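Local coordinates for protein probable transcriptional regulator (Pseudomonas aeruginosa PAO1, PDB 2GEN) that probably binds cis-regulatory DNA as a transcription factor of the TetR family, pairing an N-terminal helix-turn-helix domain with an all-helical C-terminal domain, at residues D10-A15 with S37-G42; R53-L58 with G110-G115; D93-N98 with V175-C180; G159-L164 with E182-V187. All blocks are in the same frame, centred on the assembly; numbering follows the deposited sequence.

Contact 1 (D10-A15 with S37-G42); sequences DEILQA and SGASIG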
# COMPACT_ATOMS: atom_id res chain seq x y z
N ASP A 10 -5.34 -6.82 26.36
CA ASP A 10 -6.03 -6.98 25.08
C ASP A 10 -7.30 -6.14 25.06
O ASP A 10 -7.63 -5.53 24.04
CB ASP A 10 -6.42 -8.45 24.85
CG ASP A 10 -5.24 -9.32 24.50
OD1 ASP A 10 -4.09 -8.81 24.36
OD2 ASP A 10 -5.46 -10.54 24.38
N GLU A 11 -8.00 -6.15 26.19
CA GLU A 11 -9.25 -5.39 26.39
C GLU A 11 -9.00 -3.89 26.26
O GLU A 11 -9.77 -3.16 25.63
CB GLU A 11 -9.83 -5.74 27.78
CG GLU A 11 -11.36 -5.65 27.89
CD GLU A 11 -11.94 -6.50 29.04
OE1 GLU A 11 -11.19 -6.84 29.99
OE2 GLU A 11 -13.17 -6.81 28.99
N ILE A 12 -7.90 -3.44 26.86
CA ILE A 12 -7.47 -2.04 26.77
C ILE A 12 -7.12 -1.63 25.33
O ILE A 12 -7.57 -0.58 24.83
CB ILE A 12 -6.30 -1.75 27.74
CG1 ILE A 12 -6.82 -1.79 29.19
CG2 ILE A 12 -5.61 -0.44 27.39
CD1 ILE A 12 -5.73 -1.98 30.23
N LEU A 13 -6.35 -2.46 24.63
CA LEU A 13 -6.06 -2.18 23.22
C LEU A 13 -7.31 -2.12 22.34
O LEU A 13 -7.39 -1.28 21.44
CB LEU A 13 -5.03 -3.17 22.66
CG LEU A 13 -3.67 -3.10 23.34
CD1 LEU A 13 -2.75 -4.12 22.70
CD2 LEU A 13 -3.05 -1.66 23.20
N GLN A 14 -8.29 -2.99 22.58
CA GLN A 14 -9.49 -2.96 21.76
C GLN A 14 -10.30 -1.68 22.02
O GLN A 14 -10.87 -1.12 21.09
CB GLN A 14 -10.34 -4.24 21.88
CG GLN A 14 -9.71 -5.50 21.16
CD GLN A 14 -9.23 -5.23 19.69
OE1 GLN A 14 -8.01 -5.06 19.42
NE2 GLN A 14 -10.18 -5.16 18.76
N ALA A 15 -10.32 -1.23 23.27
CA ALA A 15 -10.95 0.05 23.63
C ALA A 15 -10.27 1.21 22.93
O ALA A 15 -10.93 2.05 22.34
CB ALA A 15 -10.89 0.27 25.16
N SER A 37 -12.70 1.65 28.22
CA SER A 37 -12.11 0.41 28.70
C SER A 37 -12.48 -0.00 30.12
O SER A 37 -12.29 -1.16 30.49
CB SER A 37 -10.58 0.44 28.58
OG SER A 37 -10.02 1.24 29.61
N GLY A 38 -13.00 0.94 30.91
CA GLY A 38 -13.29 0.69 32.33
C GLY A 38 -12.04 0.53 33.20
O GLY A 38 -12.13 0.19 34.38
N ALA A 39 -10.86 0.78 32.62
CA ALA A 39 -9.61 0.79 33.38
C ALA A 39 -9.29 2.22 33.82
O ALA A 39 -9.56 3.18 33.09
CB ALA A 39 -8.46 0.20 32.59
N SER A 40 -8.73 2.34 35.02
CA SER A 40 -8.34 3.63 35.57
C SER A 40 -7.14 4.18 34.80
O SER A 40 -6.47 3.44 34.06
CB SER A 40 -8.00 3.48 37.05
OG SER A 40 -6.82 2.72 37.25
N ILE A 41 -6.87 5.47 34.96
CA ILE A 41 -5.71 6.05 34.32
C ILE A 41 -4.40 5.47 34.88
O ILE A 41 -3.47 5.18 34.13
CB ILE A 41 -5.76 7.61 34.24
CG1 ILE A 41 -6.68 8.00 33.08
CG2 ILE A 41 -4.41 8.18 33.89
CD1 ILE A 41 -7.45 9.23 33.27
N GLY A 42 -4.37 5.24 36.20
CA GLY A 42 -3.25 4.52 36.81
C GLY A 42 -3.01 3.15 36.16
O GLY A 42 -1.88 2.79 35.85

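Contact 2 (R53-L58 with G110-G115); sequences RIHGEL and GRVEAG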
# COMPACT_ATOMS: atom_id res chain seq x y z
N ARG A 53 2.05 5.49 23.73
CA ARG A 53 2.54 4.13 23.95
C ARG A 53 1.45 3.11 23.62
O ARG A 53 1.72 2.10 22.97
CB ARG A 53 3.04 3.92 25.36
CG ARG A 53 4.06 2.79 25.39
CD ARG A 53 3.57 1.75 26.31
NE ARG A 53 4.37 0.52 26.24
CZ ARG A 53 5.52 0.33 26.88
NH1 ARG A 53 6.05 1.32 27.59
NH2 ARG A 53 6.15 -0.83 26.78
N ILE A 54 0.22 3.39 24.05
CA ILE A 54 -0.94 2.56 23.73
C ILE A 54 -1.12 2.44 22.22
O ILE A 54 -1.40 1.33 21.70
CB ILE A 54 -2.22 3.09 24.41
CG1 ILE A 54 -2.14 2.88 25.93
CG2 ILE A 54 -3.45 2.39 23.87
CD1 ILE A 54 -3.31 3.49 26.74
N HIS A 55 -0.97 3.56 21.52
CA HIS A 55 -1.00 3.61 20.05
C HIS A 55 0.01 2.64 19.40
O HIS A 55 -0.36 1.84 18.52
CB HIS A 55 -0.76 5.05 19.60
CG HIS A 55 -0.74 5.26 18.13
ND1 HIS A 55 0.39 5.07 17.36
CD2 HIS A 55 -1.71 5.68 17.28
CE1 HIS A 55 0.11 5.35 16.10
NE2 HIS A 55 -1.15 5.72 16.03
N GLY A 56 1.26 2.68 19.85
CA GLY A 56 2.29 1.77 19.33
C GLY A 56 2.05 0.31 19.72
O GLY A 56 2.29 -0.61 18.92
N GLU A 57 1.55 0.07 20.94
CA GLU A 57 1.25 -1.30 21.37
C GLU A 57 0.10 -1.87 20.53
O GLU A 57 0.12 -3.08 20.18
CB GLU A 57 0.94 -1.39 22.86
CG GLU A 57 2.13 -0.99 23.80
CD GLU A 57 3.21 -2.06 23.92
OE1 GLU A 57 3.14 -3.13 23.24
OE2 GLU A 57 4.16 -1.85 24.71
N LEU A 58 -0.88 -1.03 20.21
CA LEU A 58 -1.99 -1.44 19.34
C LEU A 58 -1.46 -1.87 17.96
O LEU A 58 -1.89 -2.91 17.37
CB LEU A 58 -3.03 -0.31 19.21
CG LEU A 58 -4.24 -0.56 18.27
CD1 LEU A 58 -5.05 -1.79 18.74
CD2 LEU A 58 -5.15 0.68 18.13
N GLY A 110 4.48 4.69 10.09
CA GLY A 110 5.43 5.81 10.15
C GLY A 110 5.52 6.39 11.55
O GLY A 110 6.63 6.57 12.11
N ARG A 111 4.35 6.65 12.12
CA ARG A 111 4.23 7.18 13.46
C ARG A 111 4.89 6.27 14.50
O ARG A 111 5.64 6.74 15.35
CB ARG A 111 2.77 7.47 13.77
CG ARG A 111 2.55 8.13 15.12
CD ARG A 111 1.19 8.76 15.21
NE ARG A 111 0.88 9.19 16.58
CZ ARG A 111 -0.07 10.06 16.88
NH1 ARG A 111 -0.79 10.62 15.92
NH2 ARG A 111 -0.29 10.39 18.15
N VAL A 112 4.64 4.96 14.43
CA VAL A 112 5.22 4.03 15.39
C VAL A 112 6.74 3.88 15.23
O VAL A 112 7.47 3.77 16.22
CB VAL A 112 4.55 2.62 15.28
CG1 VAL A 112 5.23 1.60 16.23
CG2 VAL A 112 3.09 2.74 15.56
N GLU A 113 7.21 3.83 13.98
CA GLU A 113 8.64 3.63 13.74
C GLU A 113 9.42 4.87 14.19
O GLU A 113 10.54 4.75 14.72
CB GLU A 113 8.93 3.23 12.27
CG GLU A 113 8.30 4.13 11.21
CD GLU A 113 8.80 3.87 9.77
OE1 GLU A 113 10.04 3.75 9.57
OE2 GLU A 113 7.95 3.80 8.84
N ALA A 114 8.79 6.03 14.07
CA ALA A 114 9.41 7.31 14.45
C ALA A 114 9.62 7.45 15.96
O ALA A 114 10.57 8.10 16.40
CB ALA A 114 8.59 8.47 13.93
N GLY A 115 8.75 6.82 16.75
CA GLY A 115 8.75 6.97 18.21
C GLY A 115 9.58 5.96 18.97
O GLY A 115 10.55 5.41 18.44

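Contact 3 (D93-N98 with V175-C180); sequences DWVVAN and VALADC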
# COMPACT_ATOMS: atom_id res chain seq x y z
N ASP A 93 -8.45 -12.89 5.82
CA ASP A 93 -9.38 -13.27 6.93
C ASP A 93 -9.22 -12.33 8.10
O ASP A 93 -10.21 -11.95 8.70
CB ASP A 93 -9.13 -14.69 7.35
CG ASP A 93 -9.55 -15.68 6.27
OD1 ASP A 93 -10.21 -15.26 5.28
OD2 ASP A 93 -9.25 -16.90 6.41
N TRP A 94 -7.97 -12.00 8.47
CA TRP A 94 -7.71 -11.11 9.58
C TRP A 94 -8.31 -9.70 9.31
O TRP A 94 -8.95 -9.09 10.20
CB TRP A 94 -6.20 -11.05 9.90
CG TRP A 94 -5.95 -10.25 11.17
CD1 TRP A 94 -5.94 -10.72 12.49
CD2 TRP A 94 -5.73 -8.85 11.25
NE1 TRP A 94 -5.71 -9.66 13.36
CE2 TRP A 94 -5.57 -8.52 12.62
CE3 TRP A 94 -5.63 -7.84 10.29
CZ2 TRP A 94 -5.33 -7.19 13.05
CZ3 TRP A 94 -5.37 -6.52 10.72
CH2 TRP A 94 -5.23 -6.23 12.08
N VAL A 95 -8.15 -9.21 8.08
CA VAL A 95 -8.70 -7.89 7.72
C VAL A 95 -10.24 -7.94 7.79
O VAL A 95 -10.85 -7.02 8.35
CB VAL A 95 -8.24 -7.49 6.33
CG1 VAL A 95 -9.09 -6.30 5.79
CG2 VAL A 95 -6.72 -7.20 6.36
N VAL A 96 -10.83 -8.99 7.23
CA VAL A 96 -12.33 -9.08 7.19
C VAL A 96 -12.90 -9.09 8.64
O VAL A 96 -13.95 -8.48 8.90
CB VAL A 96 -12.81 -10.29 6.38
CG1 VAL A 96 -14.34 -10.53 6.62
CG2 VAL A 96 -12.53 -10.07 4.89
N ALA A 97 -12.20 -9.78 9.54
CA ALA A 97 -12.55 -9.92 10.97
C ALA A 97 -12.26 -8.67 11.79
O ALA A 97 -12.88 -8.44 12.85
CB ALA A 97 -11.81 -11.08 11.57
N ASN A 98 -11.29 -7.89 11.31
CA ASN A 98 -10.75 -6.74 12.05
C ASN A 98 -10.58 -5.49 11.16
O ASN A 98 -9.47 -4.97 11.06
CB ASN A 98 -9.42 -7.09 12.76
CG ASN A 98 -9.50 -8.31 13.67
OD1 ASN A 98 -9.82 -8.19 14.86
ND2 ASN A 98 -9.19 -9.50 13.13
N VAL A 175 -16.34 -4.83 -4.96
CA VAL A 175 -16.37 -6.24 -4.51
C VAL A 175 -16.28 -6.38 -2.99
O VAL A 175 -15.77 -5.49 -2.33
CB VAL A 175 -15.23 -7.13 -5.15
CG1 VAL A 175 -15.77 -7.95 -6.29
CG2 VAL A 175 -14.03 -6.33 -5.54
N ALA A 176 -16.81 -7.48 -2.45
CA ALA A 176 -16.63 -7.79 -1.03
C ALA A 176 -15.24 -8.44 -0.92
O ALA A 176 -14.95 -9.38 -1.67
CB ALA A 176 -17.71 -8.74 -0.56
N LEU A 177 -14.39 -7.91 -0.05
CA LEU A 177 -13.05 -8.53 0.18
C LEU A 177 -13.09 -10.04 0.41
O LEU A 177 -12.30 -10.75 -0.22
CB LEU A 177 -12.25 -7.82 1.29
CG LEU A 177 -10.78 -8.25 1.44
CD1 LEU A 177 -9.96 -7.99 0.17
CD2 LEU A 177 -10.11 -7.58 2.64
N ALA A 178 -14.01 -10.54 1.27
CA ALA A 178 -14.16 -11.98 1.49
C ALA A 178 -14.48 -12.74 0.21
O ALA A 178 -14.06 -13.87 0.07
CB ALA A 178 -15.23 -12.30 2.58
N ASP A 179 -15.19 -12.10 -0.74
CA ASP A 179 -15.54 -12.78 -1.99
C ASP A 179 -14.34 -12.91 -2.93
O ASP A 179 -14.44 -13.55 -3.95
CB ASP A 179 -16.66 -12.04 -2.76
CG ASP A 179 -18.07 -12.30 -2.20
OD1 ASP A 179 -18.25 -13.28 -1.44
OD2 ASP A 179 -19.00 -11.51 -2.57
N CYS A 180 -13.20 -12.29 -2.61
CA CYS A 180 -12.01 -12.44 -3.46
C CYS A 180 -10.95 -13.30 -2.77
O CYS A 180 -9.86 -13.46 -3.30
CB CYS A 180 -11.40 -11.09 -3.75
SG CYS A 180 -12.56 -9.99 -4.63

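Contact 4 (G159-L164 with E182-V187); sequences GPAHDL and ELLAQV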
# COMPACT_ATOMS: atom_id res chain seq x y z
N GLY A 159 1.12 -8.70 -2.32
CA GLY A 159 0.82 -7.37 -2.87
C GLY A 159 -0.66 -7.25 -3.31
O GLY A 159 -1.28 -6.26 -2.95
N PRO A 160 -1.16 -8.21 -4.10
CA PRO A 160 -2.60 -8.06 -4.48
C PRO A 160 -3.55 -7.96 -3.28
O PRO A 160 -4.42 -7.05 -3.25
CB PRO A 160 -2.86 -9.30 -5.32
CG PRO A 160 -1.54 -9.57 -6.01
CD PRO A 160 -0.58 -9.35 -4.82
N ALA A 161 -3.41 -8.85 -2.30
CA ALA A 161 -4.21 -8.79 -1.10
C ALA A 161 -4.04 -7.46 -0.35
O ALA A 161 -5.02 -6.87 0.03
CB ALA A 161 -3.89 -10.00 -0.16
N HIS A 162 -2.80 -6.99 -0.13
CA HIS A 162 -2.58 -5.70 0.48
C HIS A 162 -3.30 -4.59 -0.31
O HIS A 162 -3.95 -3.69 0.27
CB HIS A 162 -1.07 -5.38 0.53
CG HIS A 162 -0.34 -6.03 1.66
ND1 HIS A 162 1.04 -5.88 1.82
CD2 HIS A 162 -0.76 -6.83 2.68
CE1 HIS A 162 1.42 -6.54 2.91
NE2 HIS A 162 0.35 -7.12 3.45
N ASP A 163 -3.15 -4.64 -1.63
CA ASP A 163 -3.70 -3.59 -2.47
C ASP A 163 -5.23 -3.60 -2.45
O ASP A 163 -5.85 -2.55 -2.24
CB ASP A 163 -3.17 -3.72 -3.89
CG ASP A 163 -3.42 -2.49 -4.73
OD1 ASP A 163 -2.72 -1.45 -4.51
OD2 ASP A 163 -4.33 -2.55 -5.57
N LEU A 164 -5.84 -4.76 -2.65
CA LEU A 164 -7.31 -4.87 -2.60
C LEU A 164 -7.85 -4.48 -1.22
O LEU A 164 -8.84 -3.75 -1.12
CB LEU A 164 -7.76 -6.26 -2.97
CG LEU A 164 -9.26 -6.46 -3.27
CD1 LEU A 164 -9.74 -5.44 -4.32
CD2 LEU A 164 -9.54 -7.87 -3.76
N GLU A 182 -10.57 -16.68 -2.26
CA GLU A 182 -10.09 -17.86 -3.03
C GLU A 182 -9.31 -17.42 -4.27
O GLU A 182 -8.22 -17.95 -4.54
CB GLU A 182 -11.23 -18.86 -3.40
CG GLU A 182 -10.72 -20.10 -4.20
CD GLU A 182 -9.75 -20.96 -3.38
OE1 GLU A 182 -9.78 -20.86 -2.12
OE2 GLU A 182 -8.96 -21.72 -4.00
N LEU A 183 -9.84 -16.44 -5.00
CA LEU A 183 -9.14 -15.96 -6.17
C LEU A 183 -7.71 -15.49 -5.83
O LEU A 183 -6.77 -15.94 -6.52
CB LEU A 183 -9.93 -14.81 -6.77
CG LEU A 183 -9.33 -14.23 -8.03
CD1 LEU A 183 -9.33 -15.27 -9.15
CD2 LEU A 183 -10.13 -12.99 -8.35
N LEU A 184 -7.57 -14.66 -4.79
CA LEU A 184 -6.24 -14.08 -4.48
C LEU A 184 -5.28 -15.19 -4.00
O LEU A 184 -4.11 -15.20 -4.37
CB LEU A 184 -6.37 -12.94 -3.47
CG LEU A 184 -7.02 -11.65 -4.05
CD1 LEU A 184 -6.92 -10.46 -3.16
CD2 LEU A 184 -6.44 -11.30 -5.43
N ALA A 185 -5.80 -16.15 -3.23
CA ALA A 185 -4.96 -17.30 -2.79
C ALA A 185 -4.48 -18.10 -4.01
O ALA A 185 -3.31 -18.47 -4.10
CB ALA A 185 -5.73 -18.21 -1.84
N GLN A 186 -5.42 -18.40 -4.91
CA GLN A 186 -5.12 -19.18 -6.10
C GLN A 186 -4.12 -18.45 -7.00
O GLN A 186 -3.16 -19.05 -7.48
CB GLN A 186 -6.40 -19.43 -6.90
CG GLN A 186 -6.08 -20.33 -8.06
CD GLN A 186 -5.67 -21.72 -7.64
OE1 GLN A 186 -6.32 -22.33 -6.78
NE2 GLN A 186 -4.56 -22.22 -8.23
N VAL A 187 -4.33 -17.16 -7.21
CA VAL A 187 -3.44 -16.38 -8.04
C VAL A 187 -2.05 -16.31 -7.42
O VAL A 187 -1.07 -16.40 -8.14
CB VAL A 187 -3.93 -15.00 -8.24
CG1 VAL A 187 -2.81 -14.14 -8.85
CG2 VAL A 187 -5.25 -15.02 -9.13

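Contact 1 (D10-A15 with S37-G42)
Helix 9-23 runs past the end of helix 30-37, where the backbones come closest at Ala-15 and Ser-37, their CA atoms 5.2 Å apart, before the chain turns through Gly-38 and Ala-39 into helix 41-47. This is the packing inside a TetR-type DNA-binding domain: residues 29-48 form the predicted helix-turn-helix, and 10-15 belong to the helix that backs it. The methyl CB of Ala-15 presses straight onto CB of Ser-37 at 3.4 Å, a pair closer than usual van der Waals contact; the short side chains let the two backbones come together here. One helical turn earlier, Ile-12 touches the turn with the end of its longer branch. Its CD1 meets CB of Ala-39 at 4.2 Å, while its CG1 passes Ser-37 CB more loosely, at 4.4 Å. Leu-44 of helix 41-47 also touches Ile-12, Ser-37 and Ala-39, and His-47 and Phe-48 add to the cover around Ile-12, so the isoleucine joins the backing helix to both the turn and the helix after it. Contact across the two segments is wholly apolar; the polar work is local to the turn. Gly-38 leaves the helix with a positive phi of 70°, and Ser-40 stands at the N-cap of helix 41-47, its OG bonded to the backbone N of Ser-43. With chi1 at 76°, Ser-37 OG sits between its own N and carbonyl carbon, close enough to its backbone to bond Ile-33 O and to close an ST turn, accepting from Ala-39 N at 3.2 Å with an N-H...O angle of 160°.

Contact 2 (R53-L58 with G110-G115)
Both His-55 and Arg-111 carry CG opposite the backbone N (chi1 179° in His-55), and the arginine stays extended from CG to NE; the two side chains therefore leave their helices and meet at roughly a right angle. The aliphatic part of Arg-111 touches the ring first, CD lying 3.7 Å from His-55 CE1. NE then passes over one face, 3.9 Å above the ring plane and offset toward its rim, and the guanidinium is stacked on the imidazole with centres 4.7 Å apart and planes 29° apart. Salt bridges to Glu-52 and Asp-26 fix the far end of the arginine. As in other TetR-family proteins, helix 51-76 leads from the DNA-binding domain into the C-terminal domain, and here it meets helix 99-114: the short segments 53-58 and 110-114 cross at 114°, their axes 9.7 Å apart. The backbones come closest at Gly-56 and Val-112; Val-112 CG2 lies 4.0 Å from Gly-56 CA and equally far from His-55 ND1. Phe-104 meets the same imidazole edge-to-face. On helix 51-76, Arg-53 grips Glu-57 OE2 side-on, with NE at 2.8 Å and NH2 at 3.0 Å.

Contact 3 (D93-N98 with V175-C180)
The two valines Val-95 and Val-96, near the end of helix 80-97, offer adjoining methyl bumps, and Leu-177, from the loop that joins helices 150-169 and 181-192, sets one methyl into the hollow between them. The contact thus ties a connecting loop to a helix of the all-helical C-terminal domain of this TetR-family protein. One branch of the leucine does the filling: CD2 lodges at 3.5 Å from Val-95 CG1 and at 4.1 Å from Val-96 CG2. The side chains of Val-95 and Leu-177 meet crosswise, whereas those of Val-96 and Leu-177 slide past one another in opposite directions. With chi1 at 168°, Val-96 directs CG1 opposite its own N and CG2 opposite its carbonyl carbon, and it is CG2 that fits over the start of the 3-10 turn. There it lies 3.9 Å from the backbone N of Ala-178 and 4.2 Å from CB of the same residue, at the outer margin of the contact. The inner side is lined by other helices: the second branch of Leu-177 faces Leu-164, Trp-168 touches both Val-95 and Leu-177, and Ala-102 packs on Val-95. Asp-93 also forms a salt bridge with Arg-181, at the start of the next helix. Beyond the valines helix 80-97 stops at Asn-98, whose amide folds back over its last turn. Its ND2 bonds Trp-94 O at 3.0 Å, in the carbonyl plane on a lone pair, while lying 3.4 Å above the indole plane of Trp-94, offset toward the rim.

Contact 4 (G159-L164 with E182-V187)
Helices 150-169 and 181-192, the last two of the chain, pack antiparallel as a pair that helps build the dimer interface, as in other TetR-family regulators. The two short segments run at 152° to each other with axes 10.0 Å apart, and Leu-184 alone supplies about half of the buried surface. Its CG lies opposite the carbonyl carbon and beside the backbone N (chi1 -72°), which sends the forked end across to the facing helix. The fork straddles three residues there. CD1 settles 3.8 Å from Ala-161 CA and 3.7 Å from Leu-164 CD2, two residues about one turn apart on the same face of the helix, while CD2 rests against Pro-160 CB at 4.1 Å. At Ala-161 the leucine methyl reaches the main chain, with the alanine CB only a looser neighbour at 4.3 Å. Pro-160 has no N-H to give, and helix 150-169 is kinked here, the N of 160 and of 161 both lacking a bond to the preceding turn. Nothing polar takes part across the pair. Helix 80-97 covers one flank, with Val-88 against Leu-184, and Tyr-91 and Ile-92 against Ala-161. The second subunit adds further cover: its Val-156 packs on Leu-184, its Ser-155 on Leu-164, and its Asp-163 and His-162 bond reciprocally with His-162 and Asp-163 of this helix.

Contact 1 lies within the DNA-binding domain and contact 2 where that domain meets the C-terminal one; they touch through Leu-13, which packs against Ile-54, Glu-57 and Leu-58 of helix 51-76. Contacts 3 and 4 sit in the C-terminal domain, centres about 11 Å apart; Leu-164, part of contact 4, packs on Leu-177 and Cys-180 of contact 3, and both contacts reach the second subunit. Contacts 2 and 4 are buried helix pairs; 1 and 3, each using a loop, are partly buried. Contacts 1, 3 and 4 are apolar across their segments, but contact 2 adds a stacked guanidinium held by acidic residues. Centres of contacts 1 and 4 stand about 35 Å apart.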